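Local coordinates for sulfatase (Bacteroides fragilis CAG:558, PDB 6USS), which probably hydrolyses aryl sulfate esters, as a calcium-binding member of the sulfatase family from a gut bacterium, at residues L95-H104 with T143-E151; R105-Q116 with A127-C135. The protein carries 1 engineered substitution. All blocks are in the same frame, centred on the assembly; numbering follows the deposited sequence.

Contact 1 (L95-H104 with T143-E151)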
ATOM      1  N   LEU A  95     -18.115   4.752   6.580  1.00 17.39           N
ATOM      2  CA  LEU A  95     -17.058   4.578   7.567  1.00 12.71           C
ATOM      3  C   LEU A  95     -15.735   5.122   7.055  1.00 22.11           C
ATOM      4  O   LEU A  95     -15.051   5.895   7.741  1.00 17.89           O
ATOM      5  CB  LEU A  95     -16.901   3.097   7.906  1.00 16.85           C
ATOM      6  CG  LEU A  95     -15.560   2.750   8.563  1.00 14.07           C
ATOM      7  CD1 LEU A  95     -15.551   3.166  10.023  1.00 10.54           C
ATOM      8  CD2 LEU A  95     -15.252   1.278   8.409  1.00 12.29           C
ATOM      9  N   ILE A  96     -15.367   4.725   5.833  1.00 19.08           N
ATOM     10  CA  ILE A  96     -14.058   5.042   5.277  1.00 19.83           C
ATOM     11  C   ILE A  96     -13.962   6.492   4.789  1.00 24.33           C
ATOM     12  O   ILE A  96     -12.848   7.029   4.677  1.00 20.82           O
ATOM     13  CB  ILE A  96     -13.751   4.019   4.165  1.00 16.35           C
ATOM     14  CG1 ILE A  96     -12.251   3.710   4.128  1.00 18.69           C
ATOM     15  CG2 ILE A  96     -14.255   4.507   2.818  1.00 14.73           C
ATOM     16  CD1 ILE A  96     -11.751   2.932   5.338  1.00 10.38           C
ATOM     17  N   THR A  97     -15.095   7.153   4.532  1.00 18.14           N
ATOM     18  CA  THR A  97     -15.091   8.511   4.021  1.00 17.31           C
ATOM     19  C   THR A  97     -15.690   9.530   4.976  1.00 18.68           C
ATOM     20  O   THR A  97     -15.636  10.724   4.678  1.00 23.36           O
ATOM     21  CB  THR A  97     -15.870   8.609   2.693  1.00 23.56           C
ATOM     22  OG1 THR A  97     -17.270   8.386   2.935  1.00 19.76           O
ATOM     23  CG2 THR A  97     -15.352   7.616   1.640  1.00 16.06           C
ATOM     24  N   GLY A  98     -16.298   9.105   6.084  1.00 20.85           N
ATOM     25  CA  GLY A  98     -16.899  10.063   6.999  1.00 18.60           C
ATOM     26  C   GLY A  98     -18.087  10.808   6.441  1.00 17.40           C
ATOM     27  O   GLY A  98     -18.475  11.845   6.984  1.00 19.53           O
ATOM     28  N   THR A  99     -18.681  10.276   5.383  1.00 16.65           N
ATOM     29  CA  THR A  99     -19.747  10.896   4.613  1.00 17.60           C
ATOM     30  C   THR A  99     -21.029  10.117   4.861  1.00 18.72           C
ATOM     31  O   THR A  99     -20.996   8.885   4.963  1.00 20.23           O
ATOM     32  CB  THR A  99     -19.363  10.895   3.117  1.00 21.65           C
ATOM     33  OG1 THR A  99     -18.473  11.993   2.835  1.00 18.08           O
ATOM     34  CG2 THR A  99     -20.550  11.001   2.230  1.00 22.55           C
ATOM     35  N   ASN A 100     -22.147  10.830   5.003  1.00 17.68           N
ATOM     36  CA  ASN A 100     -23.450  10.169   5.027  1.00 18.65           C
ATOM     37  C   ASN A 100     -23.751   9.539   3.663  1.00 20.63           C
ATOM     38  O   ASN A 100     -23.371  10.072   2.614  1.00 17.81           O
ATOM     39  CB  ASN A 100     -24.553  11.164   5.401  1.00 15.66           C
ATOM     40  CG  ASN A 100     -25.951  10.535   5.356  1.00 19.20           C
ATOM     41  OD1 ASN A 100     -26.679  10.700   4.380  1.00 20.65           O
ATOM     42  ND2 ASN A 100     -26.319   9.809   6.404  1.00 16.43           N
ATOM     43  N   ALA A 101     -24.454   8.401   3.677  1.00 17.20           N
ATOM     44  CA  ALA A 101     -24.649   7.638   2.442  1.00 16.17           C
ATOM     45  C   ALA A 101     -25.358   8.460   1.362  1.00 18.68           C
ATOM     46  O   ALA A 101     -25.077   8.310   0.166  1.00 18.24           O
ATOM     47  CB  ALA A 101     -25.424   6.352   2.744  1.00 16.49           C
ATOM     48  N   ALA A 102     -26.278   9.340   1.759  1.00 17.80           N
ATOM     49  CA  ALA A 102     -27.002  10.123   0.766  1.00 23.35           C
ATOM     50  C   ALA A 102     -26.040  10.948  -0.067  1.00 21.79           C
ATOM     51  O   ALA A 102     -26.235  11.101  -1.275  1.00 20.69           O
ATOM     52  CB  ALA A 102     -28.042  11.023   1.439  1.00 21.68           C
ATOM     53  N   ARG A 103     -24.967  11.445   0.557  1.00 21.01           N
ATOM     54  CA  ARG A 103     -23.999  12.268  -0.150  1.00 18.43           C
ATOM     55  C   ARG A 103     -23.061  11.439  -1.027  1.00 23.91           C
ATOM     56  O   ARG A 103     -22.758  11.843  -2.158  1.00 24.05           O
ATOM     57  CB  ARG A 103     -23.197  13.101   0.846  1.00 21.35           C
ATOM     58  CG  ARG A 103     -22.162  13.981   0.191  1.00 19.05           C
ATOM     59  CD  ARG A 103     -21.113  14.430   1.181  1.00 19.06           C
ATOM     60  NE  ARG A 103     -21.680  15.124   2.334  1.00 21.92           N
ATOM     61  CZ  ARG A 103     -22.143  16.369   2.291  1.00 20.94           C
ATOM     62  NH1 ARG A 103     -22.117  17.043   1.152  1.00 16.71           N
ATOM     63  NH2 ARG A 103     -22.636  16.940   3.382  1.00 14.12           N
ATOM     64  N   HIS A 104     -22.568  10.290  -0.551  1.00 17.35           N
ATOM     65  CA  HIS A 104     -21.598   9.617  -1.407  1.00 20.49           C
ATOM     66  C   HIS A 104     -22.244   8.729  -2.465  1.00 20.25           C
ATOM     67  O   HIS A 104     -21.547   8.297  -3.389  1.00 18.51           O
ATOM     68  CB  HIS A 104     -20.566   8.824  -0.578  1.00 19.04           C
ATOM     69  CG  HIS A 104     -21.140   7.725   0.264  1.00 20.14           C
ATOM     70  ND1 HIS A 104     -21.845   6.659  -0.262  1.00 18.14           N
ATOM     71  CD2 HIS A 104     -21.073   7.510   1.600  1.00 17.29           C
ATOM     72  CE1 HIS A 104     -22.195   5.844   0.717  1.00 19.64           C
ATOM     73  NE2 HIS A 104     -21.740   6.337   1.859  1.00 16.81           N
ATOM     74  N   THR A 143     -17.816   7.073  -9.126  1.00 24.00           N
ATOM     75  CA  THR A 143     -17.268   6.983  -7.785  1.00 23.89           C
ATOM     76  C   THR A 143     -17.480   8.289  -7.038  1.00 23.22           C
ATOM     77  O   THR A 143     -17.631   9.353  -7.646  1.00 19.73           O
ATOM     78  CB  THR A 143     -15.765   6.664  -7.808  1.00 27.45           C
ATOM     79  OG1 THR A 143     -15.050   7.757  -8.404  1.00 20.57           O
ATOM     80  CG2 THR A 143     -15.505   5.374  -8.583  1.00 22.69           C
ATOM     81  N   PHE A 144     -17.485   8.190  -5.708  1.00 18.18           N
ATOM     82  CA  PHE A 144     -17.353   9.344  -4.832  1.00 19.04           C
ATOM     83  C   PHE A 144     -15.888   9.458  -4.420  1.00 21.11           C
ATOM     84  O   PHE A 144     -15.339   8.532  -3.802  1.00 20.53           O
ATOM     85  CB  PHE A 144     -18.258   9.218  -3.607  1.00 22.16           C
ATOM     86  CG  PHE A 144     -18.236  10.428  -2.720  1.00 22.43           C
ATOM     87  CD1 PHE A 144     -19.011  11.532  -3.021  1.00 18.80           C
ATOM     88  CD2 PHE A 144     -17.427  10.466  -1.593  1.00 23.73           C
ATOM     89  CE1 PHE A 144     -18.979  12.662  -2.218  1.00 22.34           C
ATOM     90  CE2 PHE A 144     -17.402  11.590  -0.775  1.00 24.82           C
ATOM     91  CZ  PHE A 144     -18.182  12.690  -1.087  1.00 18.90           C
ATOM     92  N   GLN A 145     -15.247  10.566  -4.802  1.00 16.91           N
ATOM     93  CA  GLN A 145     -13.858  10.810  -4.427  1.00 18.05           C
ATOM     94  C   GLN A 145     -13.812  11.281  -2.981  1.00 21.06           C
ATOM     95  O   GLN A 145     -14.600  12.143  -2.578  1.00 22.10           O
ATOM     96  CB  GLN A 145     -13.203  11.855  -5.329  1.00 17.37           C
ATOM     97  CG  GLN A 145     -11.781  12.236  -4.871  1.00 21.36           C
ATOM     98  CD  GLN A 145     -11.103  13.292  -5.749  1.00 24.57           C
ATOM     99  OE1 GLN A 145     -11.720  13.851  -6.660  1.00 25.17           O
ATOM    100  NE2 GLN A 145      -9.824  13.563  -5.475  1.00 18.39           N
ATOM    101  N   ALA A 146     -12.901  10.711  -2.200  1.00 18.12           N
ATOM    102  CA  ALA A 146     -12.845  11.082  -0.793  1.00 22.27           C
ATOM    103  C   ALA A 146     -11.473  10.764  -0.226  1.00 20.37           C
ATOM    104  O   ALA A 146     -10.779   9.857  -0.695  1.00 20.06           O
ATOM    105  CB  ALA A 146     -13.932  10.381   0.034  1.00 16.46           C
ATOM    106  N   THR A 147     -11.096  11.540   0.786  1.00 18.74           N
ATOM    107  CA  THR A 147      -9.875  11.314   1.541  1.00 16.70           C
ATOM    108  C   THR A 147     -10.125  10.205   2.562  1.00 21.18           C
ATOM    109  O   THR A 147     -10.984  10.347   3.443  1.00 19.86           O
ATOM    110  CB  THR A 147      -9.448  12.610   2.221  1.00 16.34           C
ATOM    111  OG1 THR A 147      -9.170  13.588   1.210  1.00 22.01           O
ATOM    112  CG2 THR A 147      -8.210  12.387   3.060  1.00 17.51           C
ATOM    113  N   SER A 148      -9.386   9.104   2.428  1.00 18.15           N
ATOM    114  CA  SER A 148      -9.646   7.890   3.188  1.00 17.50           C
ATOM    115  C   SER A 148      -9.227   8.021   4.643  1.00 21.03           C
ATOM    116  O   SER A 148      -8.205   8.634   4.962  1.00 20.89           O
ATOM    117  CB  SER A 148      -8.922   6.697   2.573  1.00 19.03           C
ATOM    118  OG  SER A 148      -9.232   5.516   3.310  1.00 18.54           O
ATOM    119  N   LEU A 149     -10.024   7.408   5.522  1.00 17.07           N
ATOM    120  CA  LEU A 149      -9.689   7.378   6.939  1.00 17.17           C
ATOM    121  C   LEU A 149      -8.323   6.733   7.185  1.00 19.83           C
ATOM    122  O   LEU A 149      -7.562   7.192   8.046  1.00 16.65           O
ATOM    123  CB  LEU A 149     -10.789   6.645   7.700  1.00 15.42           C
ATOM    124  CG  LEU A 149     -10.564   6.233   9.158  1.00 14.88           C
ATOM    125  CD1 LEU A 149     -10.368   7.413  10.097  1.00 14.51           C
ATOM    126  CD2 LEU A 149     -11.732   5.403   9.619  1.00 11.73           C
ATOM    127  N   ALA A 150      -7.996   5.665   6.443  1.00 19.33           N
ATOM    128  CA  ALA A 150      -6.720   4.980   6.643  1.00 18.86           C
ATOM    129  C   ALA A 150      -5.547   5.799   6.127  1.00 21.85           C
ATOM    130  O   ALA A 150      -4.433   5.680   6.657  1.00 24.35           O
ATOM    131  CB  ALA A 150      -6.731   3.611   5.957  1.00 19.60           C
ATOM    132  N   GLU A 151      -5.767   6.602   5.079  1.00 22.33           N
ATOM    133  CA  GLU A 151      -4.728   7.503   4.588  1.00 18.10           C
ATOM    134  C   GLU A 151      -4.335   8.521   5.654  1.00 19.36           C
ATOM    135  O   GLU A 151      -3.148   8.822   5.830  1.00 22.57           O
ATOM    136  CB  GLU A 151      -5.209   8.214   3.322  1.00 19.47           C
ATOM    137  CG  GLU A 151      -4.102   8.884   2.495  1.00 23.08           C
ATOM    138  CD  GLU A 151      -3.153   7.868   1.833  1.00 22.98           C
ATOM    139  OE1 GLU A 151      -3.648   6.836   1.315  1.00 21.59           O
ATOM    140  OE2 GLU A 151      -1.918   8.105   1.828  1.00 24.53           O
TER

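Contact 2 (R105-Q116 with A127-C135)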
ATOM      1  N   ARG A 105     -23.546   8.466  -2.371  1.00 17.74           N
ATOM      2  CA  ARG A 105     -24.331   7.809  -3.414  1.00 18.89           C
ATOM      3  C   ARG A 105     -23.912   6.372  -3.699  1.00 18.75           C
ATOM      4  O   ARG A 105     -24.347   5.802  -4.708  1.00 16.91           O
ATOM      5  CB  ARG A 105     -24.298   8.595  -4.725  1.00 16.51           C
ATOM      6  CG  ARG A 105     -24.818   9.999  -4.583  1.00 22.61           C
ATOM      7  CD  ARG A 105     -24.352  10.844  -5.730  1.00 21.59           C
ATOM      8  NE  ARG A 105     -25.180  12.025  -5.924  1.00 19.12           N
ATOM      9  CZ  ARG A 105     -25.086  12.817  -6.987  1.00 21.38           C
ATOM     10  NH1 ARG A 105     -24.210  12.535  -7.938  1.00 20.64           N
ATOM     11  NH2 ARG A 105     -25.863  13.886  -7.109  1.00 25.26           N
ATOM     12  N   VAL A 106     -23.077   5.768  -2.860  1.00 15.06           N
ATOM     13  CA  VAL A 106     -22.879   4.325  -2.939  1.00 17.92           C
ATOM     14  C   VAL A 106     -23.947   3.699  -2.054  1.00 16.23           C
ATOM     15  O   VAL A 106     -23.655   3.249  -0.942  1.00 19.45           O
ATOM     16  CB  VAL A 106     -21.458   3.915  -2.497  1.00 19.63           C
ATOM     17  CG1 VAL A 106     -21.117   2.561  -3.024  1.00 16.19           C
ATOM     18  CG2 VAL A 106     -20.434   4.924  -2.966  1.00 17.02           C
ATOM     19  N   THR A 107     -25.199   3.692  -2.529  1.00 18.66           N
ATOM     20  CA  THR A 107     -26.371   3.445  -1.691  1.00 17.70           C
ATOM     21  C   THR A 107     -26.905   2.028  -1.797  1.00 19.70           C
ATOM     22  O   THR A 107     -27.799   1.664  -1.025  1.00 20.38           O
ATOM     23  CB  THR A 107     -27.509   4.438  -2.023  1.00 18.62           C
ATOM     24  OG1 THR A 107     -27.626   4.604  -3.440  1.00 18.89           O
ATOM     25  CG2 THR A 107     -27.259   5.806  -1.377  1.00 16.86           C
ATOM     26  N   ASN A 108     -26.397   1.225  -2.723  1.00 17.55           N
ATOM     27  CA  ASN A 108     -26.684  -0.199  -2.754  1.00 17.85           C
ATOM     28  C   ASN A 108     -25.359  -0.936  -2.910  1.00 21.35           C
ATOM     29  O   ASN A 108     -24.302  -0.311  -3.042  1.00 22.38           O
ATOM     30  CB  ASN A 108     -27.673  -0.523  -3.873  1.00 19.65           C
ATOM     31  CG  ASN A 108     -28.350  -1.841  -3.676  1.00 20.53           C
ATOM     32  OD1 ASN A 108     -27.990  -2.615  -2.783  1.00 21.43           O
ATOM     33  ND2 ASN A 108     -29.329  -2.130  -4.532  1.00 22.10           N
ATOM     34  N   TRP A 109     -25.389  -2.268  -2.905  1.00 19.63           N
ATOM     35  CA  TRP A 109     -24.127  -3.002  -2.842  1.00 26.09           C
ATOM     36  C   TRP A 109     -23.407  -3.049  -4.197  1.00 22.24           C
ATOM     37  O   TRP A 109     -24.026  -3.171  -5.255  1.00 18.53           O
ATOM     38  CB  TRP A 109     -24.344  -4.415  -2.288  1.00 27.67           C
ATOM     39  CG  TRP A 109     -25.089  -5.361  -3.168  1.00 24.46           C
ATOM     40  CD1 TRP A 109     -26.439  -5.571  -3.187  1.00 22.80           C
ATOM     41  CD2 TRP A 109     -24.523  -6.257  -4.138  1.00 23.31           C
ATOM     42  NE1 TRP A 109     -26.754  -6.539  -4.121  1.00 25.91           N
ATOM     43  CE2 TRP A 109     -25.596  -6.974  -4.719  1.00 26.93           C
ATOM     44  CE3 TRP A 109     -23.218  -6.524  -4.569  1.00 22.40           C
ATOM     45  CZ2 TRP A 109     -25.400  -7.935  -5.720  1.00 25.00           C
ATOM     46  CZ3 TRP A 109     -23.024  -7.484  -5.552  1.00 24.73           C
ATOM     47  CH2 TRP A 109     -24.112  -8.176  -6.119  1.00 27.99           C
ATOM     48  N   THR A 110     -22.084  -2.944  -4.155  1.00 24.23           N
ATOM     49  CA  THR A 110     -21.268  -2.833  -5.356  1.00 22.06           C
ATOM     50  C   THR A 110     -20.452  -4.097  -5.599  1.00 21.26           C
ATOM     51  O   THR A 110     -20.076  -4.806  -4.657  1.00 17.13           O
ATOM     52  CB  THR A 110     -20.312  -1.643  -5.265  1.00 17.14           C
ATOM     53  OG1 THR A 110     -19.302  -1.925  -4.293  1.00 17.77           O
ATOM     54  CG2 THR A 110     -21.052  -0.396  -4.853  1.00 16.77           C
ATOM     55  N   TYR A 111     -20.202  -4.375  -6.904  1.00 17.78           N
ATOM     56  CA  TYR A 111     -19.097  -5.204  -7.380  1.00 19.64           C
ATOM     57  C   TYR A 111     -18.834  -4.980  -8.876  1.00 20.04           C
ATOM     58  O   TYR A 111     -17.735  -4.540  -9.237  1.00 15.27           O
ATOM     59  CB  TYR A 111     -19.318  -6.695  -7.081  1.00 15.73           C
ATOM     60  CG  TYR A 111     -18.094  -7.524  -7.429  1.00 19.38           C
ATOM     61  CD1 TYR A 111     -17.130  -7.831  -6.460  1.00 19.52           C
ATOM     62  CD2 TYR A 111     -17.886  -7.978  -8.730  1.00 19.09           C
ATOM     63  CE1 TYR A 111     -16.009  -8.580  -6.785  1.00 23.62           C
ATOM     64  CE2 TYR A 111     -16.762  -8.721  -9.062  1.00 21.89           C
ATOM     65  CZ  TYR A 111     -15.830  -9.010  -8.094  1.00 23.93           C
ATOM     66  OH  TYR A 111     -14.724  -9.736  -8.435  1.00 26.52           O
ATOM     67  N   PRO A 112     -19.778  -5.258  -9.780  1.00 18.93           N
ATOM     68  CA  PRO A 112     -19.457  -5.171 -11.218  1.00 18.18           C
ATOM     69  C   PRO A 112     -19.161  -3.742 -11.651  1.00 17.74           C
ATOM     70  O   PRO A 112     -19.930  -2.824 -11.362  1.00 16.22           O
ATOM     71  CB  PRO A 112     -20.725  -5.704 -11.896  1.00 16.25           C
ATOM     72  CG  PRO A 112     -21.813  -5.392 -10.928  1.00 21.66           C
ATOM     73  CD  PRO A 112     -21.183  -5.659  -9.575  1.00 19.42           C
ATOM     74  N   LYS A 113     -18.060  -3.561 -12.390  1.00 17.13           N
ATOM     75  CA  LYS A 113     -17.663  -2.220 -12.811  1.00 17.13           C
ATOM     76  C   LYS A 113     -18.686  -1.621 -13.772  1.00 21.63           C
ATOM     77  O   LYS A 113     -19.048  -2.236 -14.784  1.00 18.31           O
ATOM     78  CB  LYS A 113     -16.288  -2.244 -13.460  1.00 16.62           C
ATOM     79  CG  LYS A 113     -15.818  -0.884 -13.981  1.00 20.31           C
ATOM     80  CD  LYS A 113     -14.333  -0.956 -14.439  1.00 19.70           C
ATOM     81  CE  LYS A 113     -13.819   0.396 -14.892  1.00 16.18           C
ATOM     82  NZ  LYS A 113     -12.343   0.420 -14.934  1.00 24.05           N
ATOM     83  N   GLY A 114     -19.165  -0.425 -13.435  1.00 20.33           N
ATOM     84  CA  GLY A 114     -20.103   0.304 -14.257  1.00 19.91           C
ATOM     85  C   GLY A 114     -21.516  -0.244 -14.329  1.00 21.57           C
ATOM     86  O   GLY A 114     -22.303   0.255 -15.138  1.00 25.21           O
ATOM     87  N   GLN A 115     -21.886  -1.230 -13.516  1.00 19.65           N
ATOM     88  CA  GLN A 115     -23.220  -1.816 -13.618  1.00 26.61           C
ATOM     89  C   GLN A 115     -23.944  -1.756 -12.283  1.00 24.38           C
ATOM     90  O   GLN A 115     -23.338  -1.953 -11.226  1.00 26.48           O
ATOM     91  CB  GLN A 115     -23.181  -3.274 -14.084  1.00 25.05           C
ATOM     92  CG  GLN A 115     -22.543  -3.499 -15.439  1.00 28.84           C
ATOM     93  CD  GLN A 115     -22.198  -4.974 -15.646  1.00 48.70           C
ATOM     94  OE1 GLN A 115     -23.090  -5.801 -15.867  1.00 51.58           O
ATOM     95  NE2 GLN A 115     -20.897  -5.316 -15.542  1.00 42.78           N
ATOM     96  N   GLN A 116     -25.251  -1.500 -12.353  1.00 23.27           N
ATOM     97  CA  GLN A 116     -26.126  -1.520 -11.190  1.00 20.20           C
ATOM     98  C   GLN A 116     -26.485  -2.958 -10.822  1.00 17.56           C
ATOM     99  O   GLN A 116     -26.960  -3.715 -11.671  1.00 19.95           O
ATOM    100  CB  GLN A 116     -27.395  -0.713 -11.484  1.00 16.13           C
ATOM    101  CG  GLN A 116     -27.138   0.762 -11.760  1.00 12.58           C
ATOM    102  CD  GLN A 116     -28.366   1.520 -12.240  1.00 16.66           C
ATOM    103  OE1 GLN A 116     -29.356   0.922 -12.669  1.00 25.36           O
ATOM    104  NE2 GLN A 116     -28.316   2.848 -12.156  1.00 16.73           N
ATOM    105  N   ALA A 127     -31.899   5.529  -8.692  1.00 23.11           N
ATOM    106  CA  ALA A 127     -31.006   6.669  -8.874  1.00 18.86           C
ATOM    107  C   ALA A 127     -29.808   6.268  -9.722  1.00 21.47           C
ATOM    108  O   ALA A 127     -29.428   5.094  -9.788  1.00 20.37           O
ATOM    109  CB  ALA A 127     -30.521   7.197  -7.528  1.00 18.82           C
ATOM    110  N   ASP A 128     -29.218   7.255 -10.394  1.00 22.36           N
ATOM    111  CA  ASP A 128     -27.966   7.021 -11.117  1.00 20.74           C
ATOM    112  C   ASP A 128     -26.843   7.093 -10.092  1.00 18.21           C
ATOM    113  O   ASP A 128     -26.077   8.055 -10.022  1.00 15.00           O
ATOM    114  CB  ASP A 128     -27.775   8.027 -12.240  1.00 18.85           C
ATOM    115  CG  ASP A 128     -26.521   7.759 -13.059  1.00 23.65           C
ATOM    116  OD1 ASP A 128     -25.866   6.711 -12.858  1.00 17.41           O
ATOM    117  OD2 ASP A 128     -26.182   8.623 -13.893  1.00 24.45           O
ATOM    118  N   TRP A 129     -26.751   6.037  -9.292  1.00 18.58           N
ATOM    119  CA  TRP A 129     -25.911   6.015  -8.109  1.00 20.96           C
ATOM    120  C   TRP A 129     -24.489   5.528  -8.441  1.00 16.86           C
ATOM    121  O   TRP A 129     -24.179   5.151  -9.571  1.00 20.45           O
ATOM    122  CB  TRP A 129     -26.594   5.171  -7.030  1.00 19.31           C
ATOM    123  CG  TRP A 129     -26.716   3.693  -7.317  1.00 24.74           C
ATOM    124  CD1 TRP A 129     -27.662   3.067  -8.100  1.00 22.01           C
ATOM    125  CD2 TRP A 129     -25.878   2.650  -6.793  1.00 22.05           C
ATOM    126  NE1 TRP A 129     -27.452   1.698  -8.092  1.00 18.81           N
ATOM    127  CE2 TRP A 129     -26.370   1.419  -7.294  1.00 19.52           C
ATOM    128  CE3 TRP A 129     -24.764   2.639  -5.941  1.00 18.13           C
ATOM    129  CZ2 TRP A 129     -25.781   0.193  -6.975  1.00 19.72           C
ATOM    130  CZ3 TRP A 129     -24.180   1.415  -5.627  1.00 19.50           C
ATOM    131  CH2 TRP A 129     -24.691   0.209  -6.146  1.00 19.12           C
ATOM    132  N   ASN A 130     -23.610   5.580  -7.438  1.00 17.98           N
ATOM    133  CA  ASN A 130     -22.169   5.396  -7.644  1.00 21.10           C
ATOM    134  C   ASN A 130     -21.784   3.918  -7.543  1.00 19.02           C
ATOM    135  O   ASN A 130     -21.106   3.479  -6.611  1.00 22.47           O
ATOM    136  CB  ASN A 130     -21.382   6.242  -6.651  1.00 17.64           C
ATOM    137  CG  ASN A 130     -21.234   7.677  -7.109  1.00 18.83           C
ATOM    138  OD1 ASN A 130     -21.161   7.943  -8.302  1.00 16.23           O
ATOM    139  ND2 ASN A 130     -21.184   8.610  -6.164  1.00 21.00           N
ATOM    140  N   VAL A 131     -22.183   3.162  -8.571  1.00 17.46           N
ATOM    141  CA  VAL A 131     -22.021   1.710  -8.637  1.00 16.62           C
ATOM    142  C   VAL A 131     -20.568   1.307  -8.446  1.00 22.13           C
ATOM    143  O   VAL A 131     -20.279   0.146  -8.144  1.00 21.26           O
ATOM    144  CB  VAL A 131     -22.530   1.148  -9.977  1.00 19.81           C
ATOM    145  CG1 VAL A 131     -24.031   1.325 -10.099  1.00 16.85           C
ATOM    146  CG2 VAL A 131     -21.797   1.823 -11.142  1.00 14.47           C
ATOM    147  N   ASN A 132     -19.639   2.244  -8.645  1.00 21.52           N
ATOM    148  CA  ASN A 132     -18.229   1.902  -8.586  1.00 18.85           C
ATOM    149  C   ASN A 132     -17.602   2.176  -7.233  1.00 25.26           C
ATOM    150  O   ASN A 132     -16.429   1.823  -7.037  1.00 22.67           O
ATOM    151  CB  ASN A 132     -17.449   2.654  -9.665  1.00 22.31           C
ATOM    152  CG  ASN A 132     -17.584   2.019 -11.040  1.00 21.14           C
ATOM    153  OD1 ASN A 132     -18.118   0.908 -11.193  1.00 17.76           O
ATOM    154  ND2 ASN A 132     -17.117   2.736 -12.058  1.00 24.66           N
ATOM    155  N   GLY A 133     -18.334   2.802  -6.300  1.00 17.71           N
ATOM    156  CA  GLY A 133     -17.873   2.853  -4.922  1.00 15.14           C
ATOM    157  C   GLY A 133     -17.137   4.126  -4.570  1.00 21.08           C
ATOM    158  O   GLY A 133     -17.515   5.212  -5.017  1.00 26.72           O
ATOM    159  N   VAL A 134     -16.083   4.027  -3.773  1.00 17.99           N
ATOM    160  CA  VAL A 134     -15.293   5.202  -3.437  1.00 19.77           C
ATOM    161  C   VAL A 134     -13.841   4.942  -3.820  1.00 22.13           C
ATOM    162  O   VAL A 134     -13.397   3.798  -3.941  1.00 22.71           O
ATOM    163  CB  VAL A 134     -15.401   5.566  -1.945  1.00 20.08           C
ATOM    164  CG1 VAL A 134     -16.872   5.693  -1.538  1.00 12.54           C
ATOM    165  CG2 VAL A 134     -14.652   4.527  -1.088  1.00 16.14           C
ATOM    166  N   CYS A 135     -13.099   6.028  -4.006  1.00 19.06           N
ATOM    167  CA  CYS A 135     -11.658   5.980  -4.196  1.00 14.48           C
ATOM    168  C   CYS A 135     -11.103   7.336  -3.769  1.00 20.52           C
ATOM    169  O   CYS A 135     -11.854   8.252  -3.410  1.00 16.16           O
ATOM    170  CB  CYS A 135     -11.309   5.634  -5.642  1.00 18.40           C
ATOM    171  SG  CYS A 135     -11.904   6.872  -6.836  1.00 24.97           S
TER
HETATM  172  O   HOH W   1     -20.931  -2.289  -8.736  1.00 19.16           O
HETATM  173  O   HOH W   2     -25.700   4.137 -11.771  1.00 17.83           O

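Contact 1 (L95-H104 with T143-E151)
The far end of helix 88-97, the helix that begins at the engineered, calcium-contacting Cys88, abuts the start of helix 149-155, and Ile96 and Leu149 make the join. Ile96 O, in the last turn of the first helix, accepts the amide of Leu149, with N 3.0 Å from O and an N-H...O angle of 151°. The bond joins the last turn of one helix to the first turn of the other. Ser148 is the N-cap residue there; its OG takes a weak bond from Ala150 N, is gripped further by Met181 O, and lies 3.6 Å from Ile96 CG1. On the other flank Leu149 CD2 comes 3.8 Å from Leu95 O, and Leu95 CD1 stands a looser 4.4 Å from Leu149 CD2.

Further along, Thr97 CG2 presses on Ala146 CB at 3.5 Å, while its OG1 turns back to Cys93 O within the same helix. The largest share of the contact belongs to Phe144. Its CG stands anti to the backbone N (chi1 -176°), which lays the ring against helix 101-104. His104 CB covers one face in a CH-pi contact, 3.9 Å from the ring centroid and offset toward the rim. Thr99 OG1 approaches the ring's far end obliquely, 3.8 Å from Phe144 CE2, and the aliphatic part of Arg103 reaches the same end, CD being 4.1 Å from Phe144 CZ; the guanidinium of Arg103 continues to a salt bridge with Asp403.

Helix 383-390 packs on the Leu95 and Leu149 side through Phe383, Tyr384, Ile387 and Leu388. On the Ile96 and Thr97 side, Val134 of strand 133-135 fills in, beside its parallel partner 143-145.

Contact 2 (R105-Q116 with A127-C135)
Trp129 is wrapped by the loop 105-116. Asn108 CB lies over one face of its six-membered ring, 4.0 Å from the centroid, making a CH-pi contact, while Val131 CG1 from its own segment covers the opposite face. Arg105 O and Trp109 O sit at the edge, 3.4 Å from Trp129 CE3 and 3.6 Å from Trp129 CH2 respectively. Asn108 O lies above the plane on the Asn108 side, 3.1 Å from Trp129 CZ3. Gln116 slides past the pyrrole end, its amide nearly parallel to the indole at 15°, with CG 3.6 Å from Val131 CG1.

Two direct hydrogen bonds join the segments. Asn130 N donates to Arg105 O over 2.8 Å at 169°. At the other end Asn132 OD1 receives Gly114 N, also at 2.8 Å, on a lone pair in the amide plane; Gly114 has positive phi within the type II turn 112-115. The type I turn 130-133 feeds strand 133-135, and Val106 CG2 packs on Val134 CG1 (3.9 Å) in that strand.

Behind this shell, a water bridges Gln116 NE2, Asp128 OD1 and Trp129 O; Asp128 OD1 also bonds with His142 NE2. Asp118 holds both Trp129 NE1, through OD1, and Asn108 ND2, through OD2, which fixes the indole against the residue lying over its face. Lys113 NZ reaches Asn172 O, and Thr107 OG1 bonds with Asn429 OD1.

In the fold
Contacts 1 and 2 lie side by side, their centres 13 Å apart. The two-stranded parallel sheet ties them: strand 133-135 of contact 2 pairs with strand 143-145 of contact 1, and Ala146 N probably donates to Cys135 O at 2.9 Å. A second tie runs from Asn130 ND2 to His104 O, 2.8 Å apart and probably hydrogen-bonded, at the point where helix 101-104 passes into the loop 105-116. Both lie near the calcium site of Asp42, Asp43, Asp322, Asn323 and the engineered Cys88. The side chain of Trp109 in contact 2 is about 8 Å from the metal, and that of Leu95 in contact 1 about 11 Å.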